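Local coordinates for putative exonuclease (Eubacterium rectale, PDB 3L0A), which is a putative exonuclease with a PDDEXK-like domain, probably acting as a hydrolase, and binds a zinc ion, at residues Y24-G29 and M41-G46; E37-E42 and W48-S53; V62-Y65 and S69-Q72; G169-G174 and Q215-M220. All blocks are in the same frame, centred on the assembly; numbering follows the deposited sequence.

Contacts 1 and 2 share helix 37-45 and touch one another: one side of that helix packs on helix 21-28, while Tyr39 and Glu42 hold the loop that follows, close to the zinc site. Contact 1 is the surface contact of the four; the others are partly buried. Contact 3 joins two successive helices about 27 Å from contact 1, centre to centre, and contact 4 pairs two helices distant in sequence, touching contact 1 through Tyr24 and Lys25. The chemistry changes accordingly: a salt bridge and a selenium-edge contact in contact 1, a shared carboxylate in contact 2, a backbone bond, with a less certain serine pair, in contact 3, and alanine-centred packing in contact 4.

Contact 1: residues Y24-G29 and M41-G46; sequences YKDFAG and MEKLNG
The Phe27 ring faces helix 37-45 with its edge, and both neighbours there lie near the ring plane: Met41 SE (a selenomethionine) and Leu44 CD1 are each 3.9 Å from Phe27 CZ. Segment 41-46 places no atom over either face. The selenium sits 5.1 Å from the centroid of the Phe27 ring and 85° off its normal, a Met-aromatic contact at the rim; CG of Met41, anti to its carbonyl carbon, lies beside Phe27 CE1, and the bend at chi2 brings SE to CZ. The second flat group is the Asp26 carboxylate. Lys43 NZ approaches OD2 of Asp26 from its syn side at 3.2 Å, a little out of the carboxylate plane, and adds a weak bond to OD1, which makes a forked salt bridge. A kink in the lysine chain (chi3 93°) brings the ammonium across the aspartate at about a right angle. With an alanine here, Lys43 would probably be left without its carboxylate mate on helix 21-28 and free to swing. The axes of the short segments 24-28 and 41-45 approach to 10.8 Å with directions 145° apart, a roughly antiparallel helix pair beside the four-cysteine zinc site, the Asp26 side chain about 10 Å from the metal.

Contact 2: residues E37-E42 and W48-S53; sequences EFYGME and WEDEKS
Tyr39 brings CD1 and CE1 of its ring up to the CD1-NE1 part of the Trp48 indole, CE1 of Tyr39 lying 3.8 Å from CD1 of Trp48. The two planes are inclined at 67° with centroids 5.7 Å apart, an oblique pair that is neither a stack nor a T-shape. The setting is the C-terminal end of helix 37-45, closed by a Schellman motif with Gly46 as its C-prime residue, after which the chain turns off across the helix end and runs on toward helix 54-67; the Tyr39 side chain is about 5 Å from the zinc ion of the four-cysteine site. After the motif, Trp48 N donates to Glu42 O at 3.2 Å, approaching from above the carbonyl plane with a bent N-H...O angle of 137°. The CB atoms of Glu42 and Trp48 pack together at 3.8 Å, while the carboxylate of Glu42 turns to a salt bridge with Arg47. Cys246 of helix 245-250 touches both Glu42 and Trp48, and Glu201 of a neighbouring subunit packs on Trp48. Having CG anti to the backbone N (chi1 167°) carries the Tyr39 ring toward the loop and its hydroxyl to Asp50. A phenylalanine in its place lacks the hydroxyl, and Asp50, held then by Trp48 NE1 alone among the two segments, is likely to turn more freely. The aspartate serves both aromatic residues: Trp48 NE1 reaches OD1 of Asp50 at 3.2 Å from above the carboxylate plane, while Tyr39 OH donates to the syn lone pair of Asp50 OD2 at 2.6 Å.

Contact 3: residues V62-Y65 and S69-Q72; sequences VDSY and SLDQ
Helix 54-67 passes into helix 70-76 over a short turn, and the backbones of Ser64 and Leu70 come together with their CA atoms 4.9 Å apart. The turn is tied by Ser69 N, which donates to Ser64 O at 3.1 Å; an N-H...O angle of 167° makes this a nearly straight bond across five residues. Ser69 stands at the N-cap position of the second helix, although its side chain makes no capping bond. Instead its OG, placed between its backbone N and carbonyl carbon (chi1 67°), bonds to Glu67 OE1 and approaches Ser64 OG at 2.5 Å. Either hydroxyl could donate in that serine pair, but the position of Ser64 OG is doubtful because the model crowds it, and the short distance deserves little weight. The apolar contact is a single pair: Leu70 CD2 rests at the edge of the Tyr65 ring, near its plane, 4.1 Å from CD1 of Tyr65, although the CA-CB bond of this tyrosine points away from segment 69-72. Tyr65 OH bonds to Glu102, and Ile98 of helix 89-102 touches both Val62 and Tyr65; it is helix 54-67 that leans on helix 89-102, with helix 70-76 branching off beyond the turn.

Contact 4: residues G169-G174 and Q215-M220; sequences GYDIQG and QEALHM
The backbone N of Ile172, a residue that packs on Ala217, has two acceptors in its own segment, both weakly held: Asp171 OD1 at 3.0 Å from Ile172 N, with an N-H...O angle of 124°, and Gly169 O at 3.1 Å from that same N. The first bond depends on the rotation of the aspartate, whose CG lies between its backbone N and carbonyl carbon (chi1 53°). With OD1 folded back in this way, OD2 comes to lie beside the Ala217 methyl, 3.8 Å from CB of Ala217, and CG of Asp171 is equally near. No polar bond joins the two segments; their contact is van der Waals packing. Gly169, with positive phi, marks the change of direction: it is the C-prime residue of a Schellman motif that ends helix 164-167, and also the N-cap position of helix 170-185, so one helix stops and the next starts at a single glycine within the PDDEXK-like domain. Helix 211-232 packs on this first turn through its small residue. Ala217 CB points at the other helix, and the CA atoms of Ile172 and Ala217 are 5.4 Å apart, a separation that leaves little room between the backbones. Ile172 extends CD1 alongside, 3.9 Å from Ala217 CB and 3.8 Å from Ala217 O. Tyr24 of helix 21-28 packs on Ile172 as well, and Arg166 touches Asp171.

Contact 1: residues Y24-G29 and M41-G46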
loop_
_atom_site.group_PDB
_atom_site.type_symbol
_atom_site.label_atom_id
_atom_site.label_comp_id
_atom_site.label_asym_id
_atom_site.label_seq_id
_atom_site.Cartn_x
_atom_site.Cartn_y
_atom_site.Cartn_z
ATOM N N TYR A 24 -21.538 0.620 21.611
ATOM C CA TYR A 24 -21.357 -0.801 21.753
ATOM C C TYR A 24 -20.070 -1.245 21.084
ATOM O O TYR A 24 -19.276 -1.944 21.690
ATOM C CB TYR A 24 -22.538 -1.523 21.124
ATOM C CG TYR A 24 -22.337 -3.000 20.950
ATOM C CD1 TYR A 24 -22.551 -3.872 22.005
ATOM C CD2 TYR A 24 -21.941 -3.524 19.724
ATOM C CE1 TYR A 24 -22.360 -5.215 21.855
ATOM C CE2 TYR A 24 -21.743 -4.884 19.561
ATOM C CZ TYR A 24 -21.955 -5.728 20.636
ATOM O OH TYR A 24 -21.794 -7.084 20.477
ATOM N N LYS A 25 -19.868 -0.836 19.827
ATOM C CA LYS A 25 -18.679 -1.201 19.096
ATOM C C LYS A 25 -17.366 -0.734 19.785
ATOM O O LYS A 25 -16.357 -1.447 19.715
ATOM C CB LYS A 25 -18.745 -0.683 17.645
ATOM C CG LYS A 25 -19.780 -1.361 16.720
ATOM C CD LYS A 25 -19.827 -0.645 15.374
ATOM C CE LYS A 25 -20.588 -1.416 14.298
ATOM N NZ LYS A 25 -20.286 -0.877 12.903
ATOM N N ASP A 26 -17.372 0.435 20.445
ATOM C CA ASP A 26 -16.185 0.885 21.208
ATOM C C ASP A 26 -15.754 -0.248 22.146
ATOM O O ASP A 26 -14.591 -0.690 22.147
ATOM C CB ASP A 26 -16.458 2.157 22.031
ATOM C CG ASP A 26 -16.680 3.428 21.171
ATOM O OD1 ASP A 26 -16.167 3.510 20.002
ATOM O OD2 ASP A 26 -17.377 4.359 21.696
ATOM N N PHE A 27 -16.720 -0.765 22.898
ATOM C CA PHE A 27 -16.451 -1.875 23.782
ATOM C C PHE A 27 -16.256 -3.185 23.049
ATOM O O PHE A 27 -15.252 -3.857 23.294
ATOM C CB PHE A 27 -17.539 -1.998 24.839
ATOM C CG PHE A 27 -17.519 -0.893 25.839
ATOM C CD1 PHE A 27 -16.656 -0.948 26.928
ATOM C CD2 PHE A 27 -18.332 0.213 25.690
ATOM C CE1 PHE A 27 -16.629 0.088 27.879
ATOM C CE2 PHE A 27 -18.331 1.237 26.623
ATOM C CZ PHE A 27 -17.475 1.181 27.719
ATOM N N ALA A 28 -17.155 -3.542 22.130
ATOM C CA ALA A 28 -17.187 -4.923 21.604
ATOM C C ALA A 28 -16.413 -5.160 20.318
ATOM O O ALA A 28 -16.042 -6.308 20.028
ATOM C CB ALA A 28 -18.587 -5.392 21.425
ATOM N N GLY A 29 -16.177 -4.103 19.544
ATOM C CA GLY A 29 -15.336 -4.188 18.344
ATOM C C GLY A 29 -16.048 -4.839 17.154
ATOM O O GLY A 29 -17.197 -5.289 17.237
HETATM N N MSE A 41 -14.317 3.757 27.774
HETATM C CA MSE A 41 -14.559 4.435 29.061
HETATM C C MSE A 41 -13.916 5.824 29.038
HETATM O O MSE A 41 -14.508 6.778 29.501
HETATM C CB MSE A 41 -13.994 3.612 30.222
HETATM C CG MSE A 41 -14.781 2.337 30.522
HETATM SE SE MSE A 41 -16.562 2.700 31.148
HETATM C CE MSE A 41 -16.082 2.936 33.023
ATOM N N GLU A 42 -12.728 5.955 28.442
ATOM C CA GLU A 42 -12.126 7.267 28.255
ATOM C C GLU A 42 -12.946 8.210 27.337
ATOM O O GLU A 42 -13.004 9.421 27.584
ATOM C CB GLU A 42 -10.703 7.100 27.744
ATOM C CG GLU A 42 -9.830 6.343 28.720
ATOM C CD GLU A 42 -9.739 7.034 30.048
ATOM O OE1 GLU A 42 -9.047 8.064 30.127
ATOM O OE2 GLU A 42 -10.342 6.546 31.035
ATOM N N LYS A 43 -13.600 7.672 26.307
ATOM C CA LYS A 43 -14.525 8.478 25.473
ATOM C C LYS A 43 -15.740 8.994 26.256
ATOM O O LYS A 43 -16.163 10.143 26.060
ATOM C CB LYS A 43 -15.024 7.703 24.238
ATOM C CG LYS A 43 -14.103 7.806 23.020
ATOM C CD LYS A 43 -14.609 6.926 21.817
ATOM C CE LYS A 43 -15.517 7.689 20.806
ATOM N NZ LYS A 43 -16.400 6.809 19.960
ATOM N N LEU A 44 -16.296 8.137 27.116
ATOM C CA LEU A 44 -17.430 8.485 27.969
ATOM C C LEU A 44 -17.099 9.584 28.975
ATOM O O LEU A 44 -17.835 10.562 29.060
ATOM C CB LEU A 44 -17.917 7.246 28.726
ATOM C CG LEU A 44 -18.600 6.162 27.903
ATOM C CD1 LEU A 44 -18.475 4.819 28.629
ATOM C CD2 LEU A 44 -20.072 6.546 27.641
ATOM N N ASN A 45 -16.013 9.391 29.742
ATOM C CA ASN A 45 -15.464 10.396 30.691
ATOM C C ASN A 45 -15.187 11.754 30.055
ATOM O O ASN A 45 -15.139 12.769 30.750
ATOM C CB ASN A 45 -14.077 9.977 31.241
ATOM C CG ASN A 45 -14.079 8.676 32.047
ATOM O OD1 ASN A 45 -15.114 8.208 32.549
ATOM N ND2 ASN A 45 -12.885 8.089 32.176
ATOM N N GLY A 46 -14.925 11.755 28.749
ATOM C CA GLY A 46 -14.468 12.956 28.053
ATOM C C GLY A 46 -12.971 13.205 28.178
ATOM O O GLY A 46 -12.516 14.324 28.012
#

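Contact 2: residues E37-E42 and W48-S53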
loop_
_atom_site.group_PDB
_atom_site.type_symbol
_atom_site.label_atom_id
_atom_site.label_comp_id
_atom_site.label_asym_id
_atom_site.label_seq_id
_atom_site.Cartn_x
_atom_site.Cartn_y
_atom_site.Cartn_z
ATOM N N GLU A 37 -12.018 -1.779 25.881
ATOM C CA GLU A 37 -12.935 -1.291 26.926
ATOM C C GLU A 37 -12.513 0.086 27.491
ATOM O O GLU A 37 -13.338 0.984 27.677
ATOM C CB GLU A 37 -13.039 -2.348 28.039
ATOM C CG GLU A 37 -13.521 -3.704 27.508
ATOM C CD GLU A 37 -13.827 -4.750 28.572
ATOM O OE1 GLU A 37 -13.257 -4.678 29.664
ATOM O OE2 GLU A 37 -14.652 -5.660 28.300
ATOM N N PHE A 38 -11.218 0.210 27.757
ATOM C CA PHE A 38 -10.582 1.435 28.206
ATOM C C PHE A 38 -10.914 2.597 27.278
ATOM O O PHE A 38 -11.418 3.612 27.722
ATOM C CB PHE A 38 -9.078 1.172 28.241
ATOM C CG PHE A 38 -8.255 2.347 28.674
ATOM C CD1 PHE A 38 -8.359 2.848 29.966
ATOM C CD2 PHE A 38 -7.351 2.931 27.808
ATOM C CE1 PHE A 38 -7.593 3.940 30.359
ATOM C CE2 PHE A 38 -6.592 4.014 28.193
ATOM C CZ PHE A 38 -6.707 4.525 29.451
ATOM N N TYR A 39 -10.642 2.427 25.979
ATOM C CA TYR A 39 -10.987 3.432 24.979
ATOM C C TYR A 39 -12.427 3.877 25.098
ATOM O O TYR A 39 -12.737 5.070 25.022
ATOM C CB TYR A 39 -10.723 2.884 23.581
ATOM C CG TYR A 39 -11.296 3.677 22.420
ATOM C CD1 TYR A 39 -10.759 4.894 22.042
ATOM C CD2 TYR A 39 -12.353 3.174 21.682
ATOM C CE1 TYR A 39 -11.276 5.620 20.946
ATOM C CE2 TYR A 39 -12.878 3.874 20.564
ATOM C CZ TYR A 39 -12.335 5.094 20.209
ATOM O OH TYR A 39 -12.865 5.783 19.143
ATOM N N GLY A 40 -13.303 2.907 25.319
ATOM C CA GLY A 40 -14.706 3.184 25.463
ATOM C C GLY A 40 -15.065 3.989 26.698
ATOM O O GLY A 40 -16.029 4.782 26.668
HETATM N N MSE A 41 -14.317 3.757 27.774
HETATM C CA MSE A 41 -14.559 4.435 29.061
HETATM C C MSE A 41 -13.916 5.824 29.038
HETATM O O MSE A 41 -14.508 6.778 29.501
HETATM C CB MSE A 41 -13.994 3.612 30.222
HETATM C CG MSE A 41 -14.781 2.337 30.522
HETATM SE SE MSE A 41 -16.562 2.700 31.148
HETATM C CE MSE A 41 -16.082 2.936 33.023
ATOM N N GLU A 42 -12.728 5.955 28.442
ATOM C CA GLU A 42 -12.126 7.267 28.255
ATOM C C GLU A 42 -12.946 8.210 27.337
ATOM O O GLU A 42 -13.004 9.421 27.584
ATOM C CB GLU A 42 -10.703 7.100 27.744
ATOM C CG GLU A 42 -9.830 6.343 28.720
ATOM C CD GLU A 42 -9.739 7.034 30.048
ATOM O OE1 GLU A 42 -9.047 8.064 30.127
ATOM O OE2 GLU A 42 -10.342 6.546 31.035
ATOM N N TRP A 48 -10.737 11.354 26.368
ATOM C CA TRP A 48 -10.220 11.035 25.055
ATOM C C TRP A 48 -11.260 11.440 24.009
ATOM O O TRP A 48 -12.376 10.905 24.048
ATOM C CB TRP A 48 -9.925 9.537 24.949
ATOM C CG TRP A 48 -9.254 9.223 23.679
ATOM C CD1 TRP A 48 -9.814 8.695 22.576
ATOM C CD2 TRP A 48 -7.893 9.489 23.352
ATOM N NE1 TRP A 48 -8.890 8.596 21.569
ATOM C CE2 TRP A 48 -7.695 9.078 22.030
ATOM C CE3 TRP A 48 -6.813 10.027 24.063
ATOM C CZ2 TRP A 48 -6.462 9.198 21.385
ATOM C CZ3 TRP A 48 -5.585 10.144 23.425
ATOM C CH2 TRP A 48 -5.422 9.726 22.099
ATOM N N GLU A 49 -10.920 12.401 23.128
ATOM C CA GLU A 49 -11.693 12.674 21.878
ATOM C C GLU A 49 -10.824 12.271 20.682
ATOM O O GLU A 49 -9.645 12.604 20.640
ATOM C CB GLU A 49 -12.143 14.153 21.760
ATOM N N ASP A 50 -11.395 11.537 19.726
ATOM C CA ASP A 50 -10.660 11.104 18.535
ATOM C C ASP A 50 -10.303 12.295 17.656
ATOM O O ASP A 50 -11.101 13.247 17.529
ATOM C CB ASP A 50 -11.504 10.134 17.679
ATOM C CG ASP A 50 -11.752 8.796 18.366
ATOM O OD1 ASP A 50 -10.758 8.284 18.956
ATOM O OD2 ASP A 50 -12.918 8.277 18.301
ATOM N N GLU A 51 -9.114 12.222 17.049
ATOM C CA GLU A 51 -8.759 13.074 15.899
ATOM C C GLU A 51 -9.764 12.724 14.791
ATOM O O GLU A 51 -9.838 11.544 14.379
ATOM C CB GLU A 51 -7.314 12.813 15.432
ATOM N N LYS A 52 -10.565 13.729 14.380
ATOM C CA LYS A 52 -11.606 13.575 13.331
ATOM C C LYS A 52 -10.947 13.092 12.024
ATOM O O LYS A 52 -9.837 13.553 11.683
ATOM C CB LYS A 52 -12.360 14.901 13.122
ATOM N N SER A 53 -11.579 12.127 11.349
ATOM C CA SER A 53 -10.963 11.455 10.191
ATOM C C SER A 53 -11.545 11.907 8.855
ATOM O O SER A 53 -12.731 12.193 8.795
ATOM C CB SER A 53 -11.084 9.927 10.308
ATOM O OG SER A 53 -12.393 9.457 10.061
#

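Contact 3: residues V62-Y65 and S69-Q72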
loop_
_atom_site.group_PDB
_atom_site.type_symbol
_atom_site.label_atom_id
_atom_site.label_comp_id
_atom_site.label_asym_id
_atom_site.label_seq_id
_atom_site.Cartn_x
_atom_site.Cartn_y
_atom_site.Cartn_z
ATOM N N VAL A 62 -21.897 14.441 3.310
ATOM C CA VAL A 62 -22.957 13.894 2.515
ATOM C C VAL A 62 -24.242 13.775 3.312
ATOM O O VAL A 62 -25.314 14.132 2.782
ATOM C CB VAL A 62 -22.566 12.541 1.913
ATOM C CG1 VAL A 62 -23.743 11.963 1.232
ATOM C CG2 VAL A 62 -21.346 12.686 0.927
ATOM N N ASP A 63 -24.174 13.315 4.569
ATOM C CA ASP A 63 -25.396 13.314 5.434
ATOM C C ASP A 63 -25.989 14.702 5.492
ATOM O O ASP A 63 -27.200 14.933 5.332
ATOM C CB ASP A 63 -25.074 12.953 6.886
ATOM C CG ASP A 63 -24.967 11.492 7.120
ATOM O OD1 ASP A 63 -25.549 10.712 6.345
ATOM O OD2 ASP A 63 -24.295 11.118 8.103
ATOM N N SER A 64 -25.108 15.649 5.760
ATOM C CA SER A 64 -25.529 17.006 5.887
ATOM C C SER A 64 -26.168 17.565 4.608
ATOM O O SER A 64 -27.110 18.358 4.696
ATOM C CB SER A 64 -24.397 17.894 6.332
ATOM O OG SER A 64 -25.013 19.077 6.813
ATOM N N TYR A 65 -25.660 17.168 3.438
ATOM C CA TYR A 65 -26.298 17.580 2.167
ATOM C C TYR A 65 -27.762 17.126 2.160
ATOM O O TYR A 65 -28.654 17.951 1.920
ATOM C CB TYR A 65 -25.567 17.065 0.916
ATOM C CG TYR A 65 -26.336 17.351 -0.341
ATOM C CD1 TYR A 65 -26.333 18.598 -0.900
ATOM C CD2 TYR A 65 -27.116 16.392 -0.917
ATOM C CE1 TYR A 65 -27.075 18.869 -2.012
ATOM C CE2 TYR A 65 -27.839 16.645 -2.010
ATOM C CZ TYR A 65 -27.824 17.895 -2.555
ATOM O OH TYR A 65 -28.543 18.149 -3.651
ATOM N N SER A 69 -28.535 20.734 6.041
ATOM C CA SER A 69 -27.803 21.327 7.143
ATOM C C SER A 69 -26.331 21.518 6.740
ATOM O O SER A 69 -25.455 21.494 7.594
ATOM C CB SER A 69 -27.862 20.388 8.377
ATOM O OG SER A 69 -27.153 19.151 8.152
ATOM N N LEU A 70 -26.073 21.675 5.438
ATOM C CA LEU A 70 -24.716 21.740 4.911
ATOM C C LEU A 70 -24.027 23.045 5.277
ATOM O O LEU A 70 -22.819 23.044 5.550
ATOM C CB LEU A 70 -24.728 21.579 3.391
ATOM C CG LEU A 70 -23.403 21.354 2.652
ATOM C CD1 LEU A 70 -22.533 20.274 3.298
ATOM C CD2 LEU A 70 -23.724 20.977 1.223
ATOM N N ASP A 71 -24.770 24.155 5.278
ATOM C CA ASP A 71 -24.166 25.468 5.591
ATOM C C ASP A 71 -23.535 25.419 6.964
ATOM O O ASP A 71 -22.424 25.923 7.163
ATOM C CB ASP A 71 -25.197 26.609 5.558
ATOM C CG ASP A 71 -24.542 27.991 5.621
ATOM O OD1 ASP A 71 -23.898 28.394 4.632
ATOM O OD2 ASP A 71 -24.649 28.684 6.657
ATOM N N GLN A 72 -24.269 24.833 7.911
ATOM C CA GLN A 72 -23.831 24.771 9.285
ATOM C C GLN A 72 -22.773 23.728 9.455
ATOM O O GLN A 72 -21.874 23.923 10.255
ATOM C CB GLN A 72 -24.986 24.507 10.258
ATOM C CG GLN A 72 -24.610 24.788 11.744
ATOM C CD GLN A 72 -24.125 26.245 12.009
ATOM O OE1 GLN A 72 -24.807 27.234 11.656
ATOM N NE2 GLN A 72 -22.928 26.371 12.617
#

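Contact 4: residues G169-G174 and Q215-M220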
loop_
_atom_site.group_PDB
_atom_site.type_symbol
_atom_site.label_atom_id
_atom_site.label_comp_id
_atom_site.label_asym_id
_atom_site.label_seq_id
_atom_site.Cartn_x
_atom_site.Cartn_y
_atom_site.Cartn_z
ATOM N N GLY A 169 -19.468 -4.934 10.868
ATOM C CA GLY A 169 -20.536 -4.957 11.865
ATOM C C GLY A 169 -21.750 -4.097 11.511
ATOM O O GLY A 169 -22.431 -3.613 12.395
ATOM N N TYR A 170 -22.023 -3.873 10.235
ATOM C CA TYR A 170 -23.259 -3.175 9.874
ATOM C C TYR A 170 -24.451 -4.092 10.036
ATOM O O TYR A 170 -25.614 -3.644 9.996
ATOM C CB TYR A 170 -23.197 -2.571 8.467
ATOM C CG TYR A 170 -22.043 -1.573 8.328
ATOM C CD1 TYR A 170 -21.770 -0.626 9.327
ATOM C CD2 TYR A 170 -21.228 -1.572 7.192
ATOM C CE1 TYR A 170 -20.659 0.285 9.195
ATOM C CE2 TYR A 170 -20.166 -0.686 7.064
ATOM C CZ TYR A 170 -19.896 0.243 8.064
ATOM O OH TYR A 170 -18.867 1.114 7.879
ATOM N N ASP A 171 -24.180 -5.380 10.237
ATOM C CA ASP A 171 -25.247 -6.271 10.648
ATOM C C ASP A 171 -25.709 -5.872 12.051
ATOM O O ASP A 171 -26.892 -5.873 12.293
ATOM C CB ASP A 171 -24.884 -7.765 10.503
ATOM C CG ASP A 171 -23.593 -8.143 11.176
ATOM O OD1 ASP A 171 -22.821 -7.236 11.590
ATOM O OD2 ASP A 171 -23.350 -9.368 11.267
ATOM N N ILE A 172 -24.799 -5.458 12.937
ATOM C CA ILE A 172 -25.167 -4.967 14.300
ATOM C C ILE A 172 -26.048 -3.711 14.184
ATOM O O ILE A 172 -27.148 -3.644 14.722
ATOM C CB ILE A 172 -23.938 -4.614 15.189
ATOM C CG1 ILE A 172 -22.846 -5.733 15.234
ATOM C CG2 ILE A 172 -24.377 -4.252 16.602
ATOM C CD1 ILE A 172 -23.139 -6.928 16.138
ATOM N N GLN A 173 -25.588 -2.719 13.446
ATOM C CA GLN A 173 -26.380 -1.503 13.290
ATOM C C GLN A 173 -27.813 -1.775 12.806
ATOM O O GLN A 173 -28.783 -1.243 13.358
ATOM C CB GLN A 173 -25.691 -0.536 12.324
ATOM C CG GLN A 173 -26.397 0.823 12.184
ATOM C CD GLN A 173 -25.670 1.718 11.215
ATOM O OE1 GLN A 173 -25.233 1.248 10.186
ATOM N NE2 GLN A 173 -25.516 3.008 11.546
ATOM N N GLY A 174 -27.936 -2.582 11.758
ATOM C CA GLY A 174 -29.235 -2.902 11.223
ATOM C C GLY A 174 -30.156 -3.561 12.238
ATOM O O GLY A 174 -31.306 -3.159 12.362
ATOM N N GLN A 215 -30.668 -11.147 12.901
ATOM C CA GLN A 215 -30.943 -12.014 14.060
ATOM C C GLN A 215 -29.686 -12.568 14.695
ATOM O O GLN A 215 -29.598 -12.583 15.919
ATOM C CB GLN A 215 -31.896 -13.183 13.710
ATOM N N GLU A 216 -28.737 -13.053 13.892
ATOM C CA GLU A 216 -27.484 -13.608 14.454
ATOM C C GLU A 216 -26.649 -12.536 15.160
ATOM O O GLU A 216 -25.964 -12.828 16.144
ATOM C CB GLU A 216 -26.636 -14.375 13.403
ATOM C CG GLU A 216 -27.136 -15.847 13.138
ATOM N N ALA A 217 -26.708 -11.298 14.667
ATOM C CA ALA A 217 -25.932 -10.189 15.246
ATOM C C ALA A 217 -26.576 -9.623 16.512
ATOM O O ALA A 217 -25.859 -9.190 17.416
ATOM C CB ALA A 217 -25.733 -9.076 14.230
ATOM N N LEU A 218 -27.920 -9.599 16.565
ATOM C CA LEU A 218 -28.632 -9.106 17.754
ATOM C C LEU A 218 -28.380 -10.073 18.891
ATOM O O LEU A 218 -28.351 -9.670 20.052
ATOM C CB LEU A 218 -30.132 -8.945 17.489
ATOM C CG LEU A 218 -30.980 -8.196 18.531
ATOM C CD1 LEU A 218 -30.615 -6.713 18.565
ATOM C CD2 LEU A 218 -32.488 -8.386 18.256
ATOM N N HIS A 219 -28.179 -11.342 18.534
ATOM C CA HIS A 219 -27.796 -12.388 19.485
ATOM C C HIS A 219 -26.419 -12.108 20.090
ATOM O O HIS A 219 -26.282 -12.055 21.302
ATOM C CB HIS A 219 -27.835 -13.784 18.839
ATOM C CG HIS A 219 -27.456 -14.887 19.774
ATOM N ND1 HIS A 219 -28.327 -15.407 20.711
ATOM C CD2 HIS A 219 -26.285 -15.551 19.941
ATOM C CE1 HIS A 219 -27.712 -16.345 21.409
ATOM N NE2 HIS A 219 -26.472 -16.455 20.959
HETATM N N MSE A 220 -25.415 -11.911 19.249
HETATM C CA MSE A 220 -24.078 -11.538 19.721
HETATM C C MSE A 220 -24.076 -10.306 20.636
HETATM O O MSE A 220 -23.335 -10.258 21.618
HETATM C CB MSE A 220 -23.132 -11.298 18.532
HETATM C CG MSE A 220 -22.551 -12.603 17.902
HETATM SE SE MSE A 220 -21.758 -13.830 19.240
HETATM C CE MSE A 220 -20.146 -12.761 19.680
#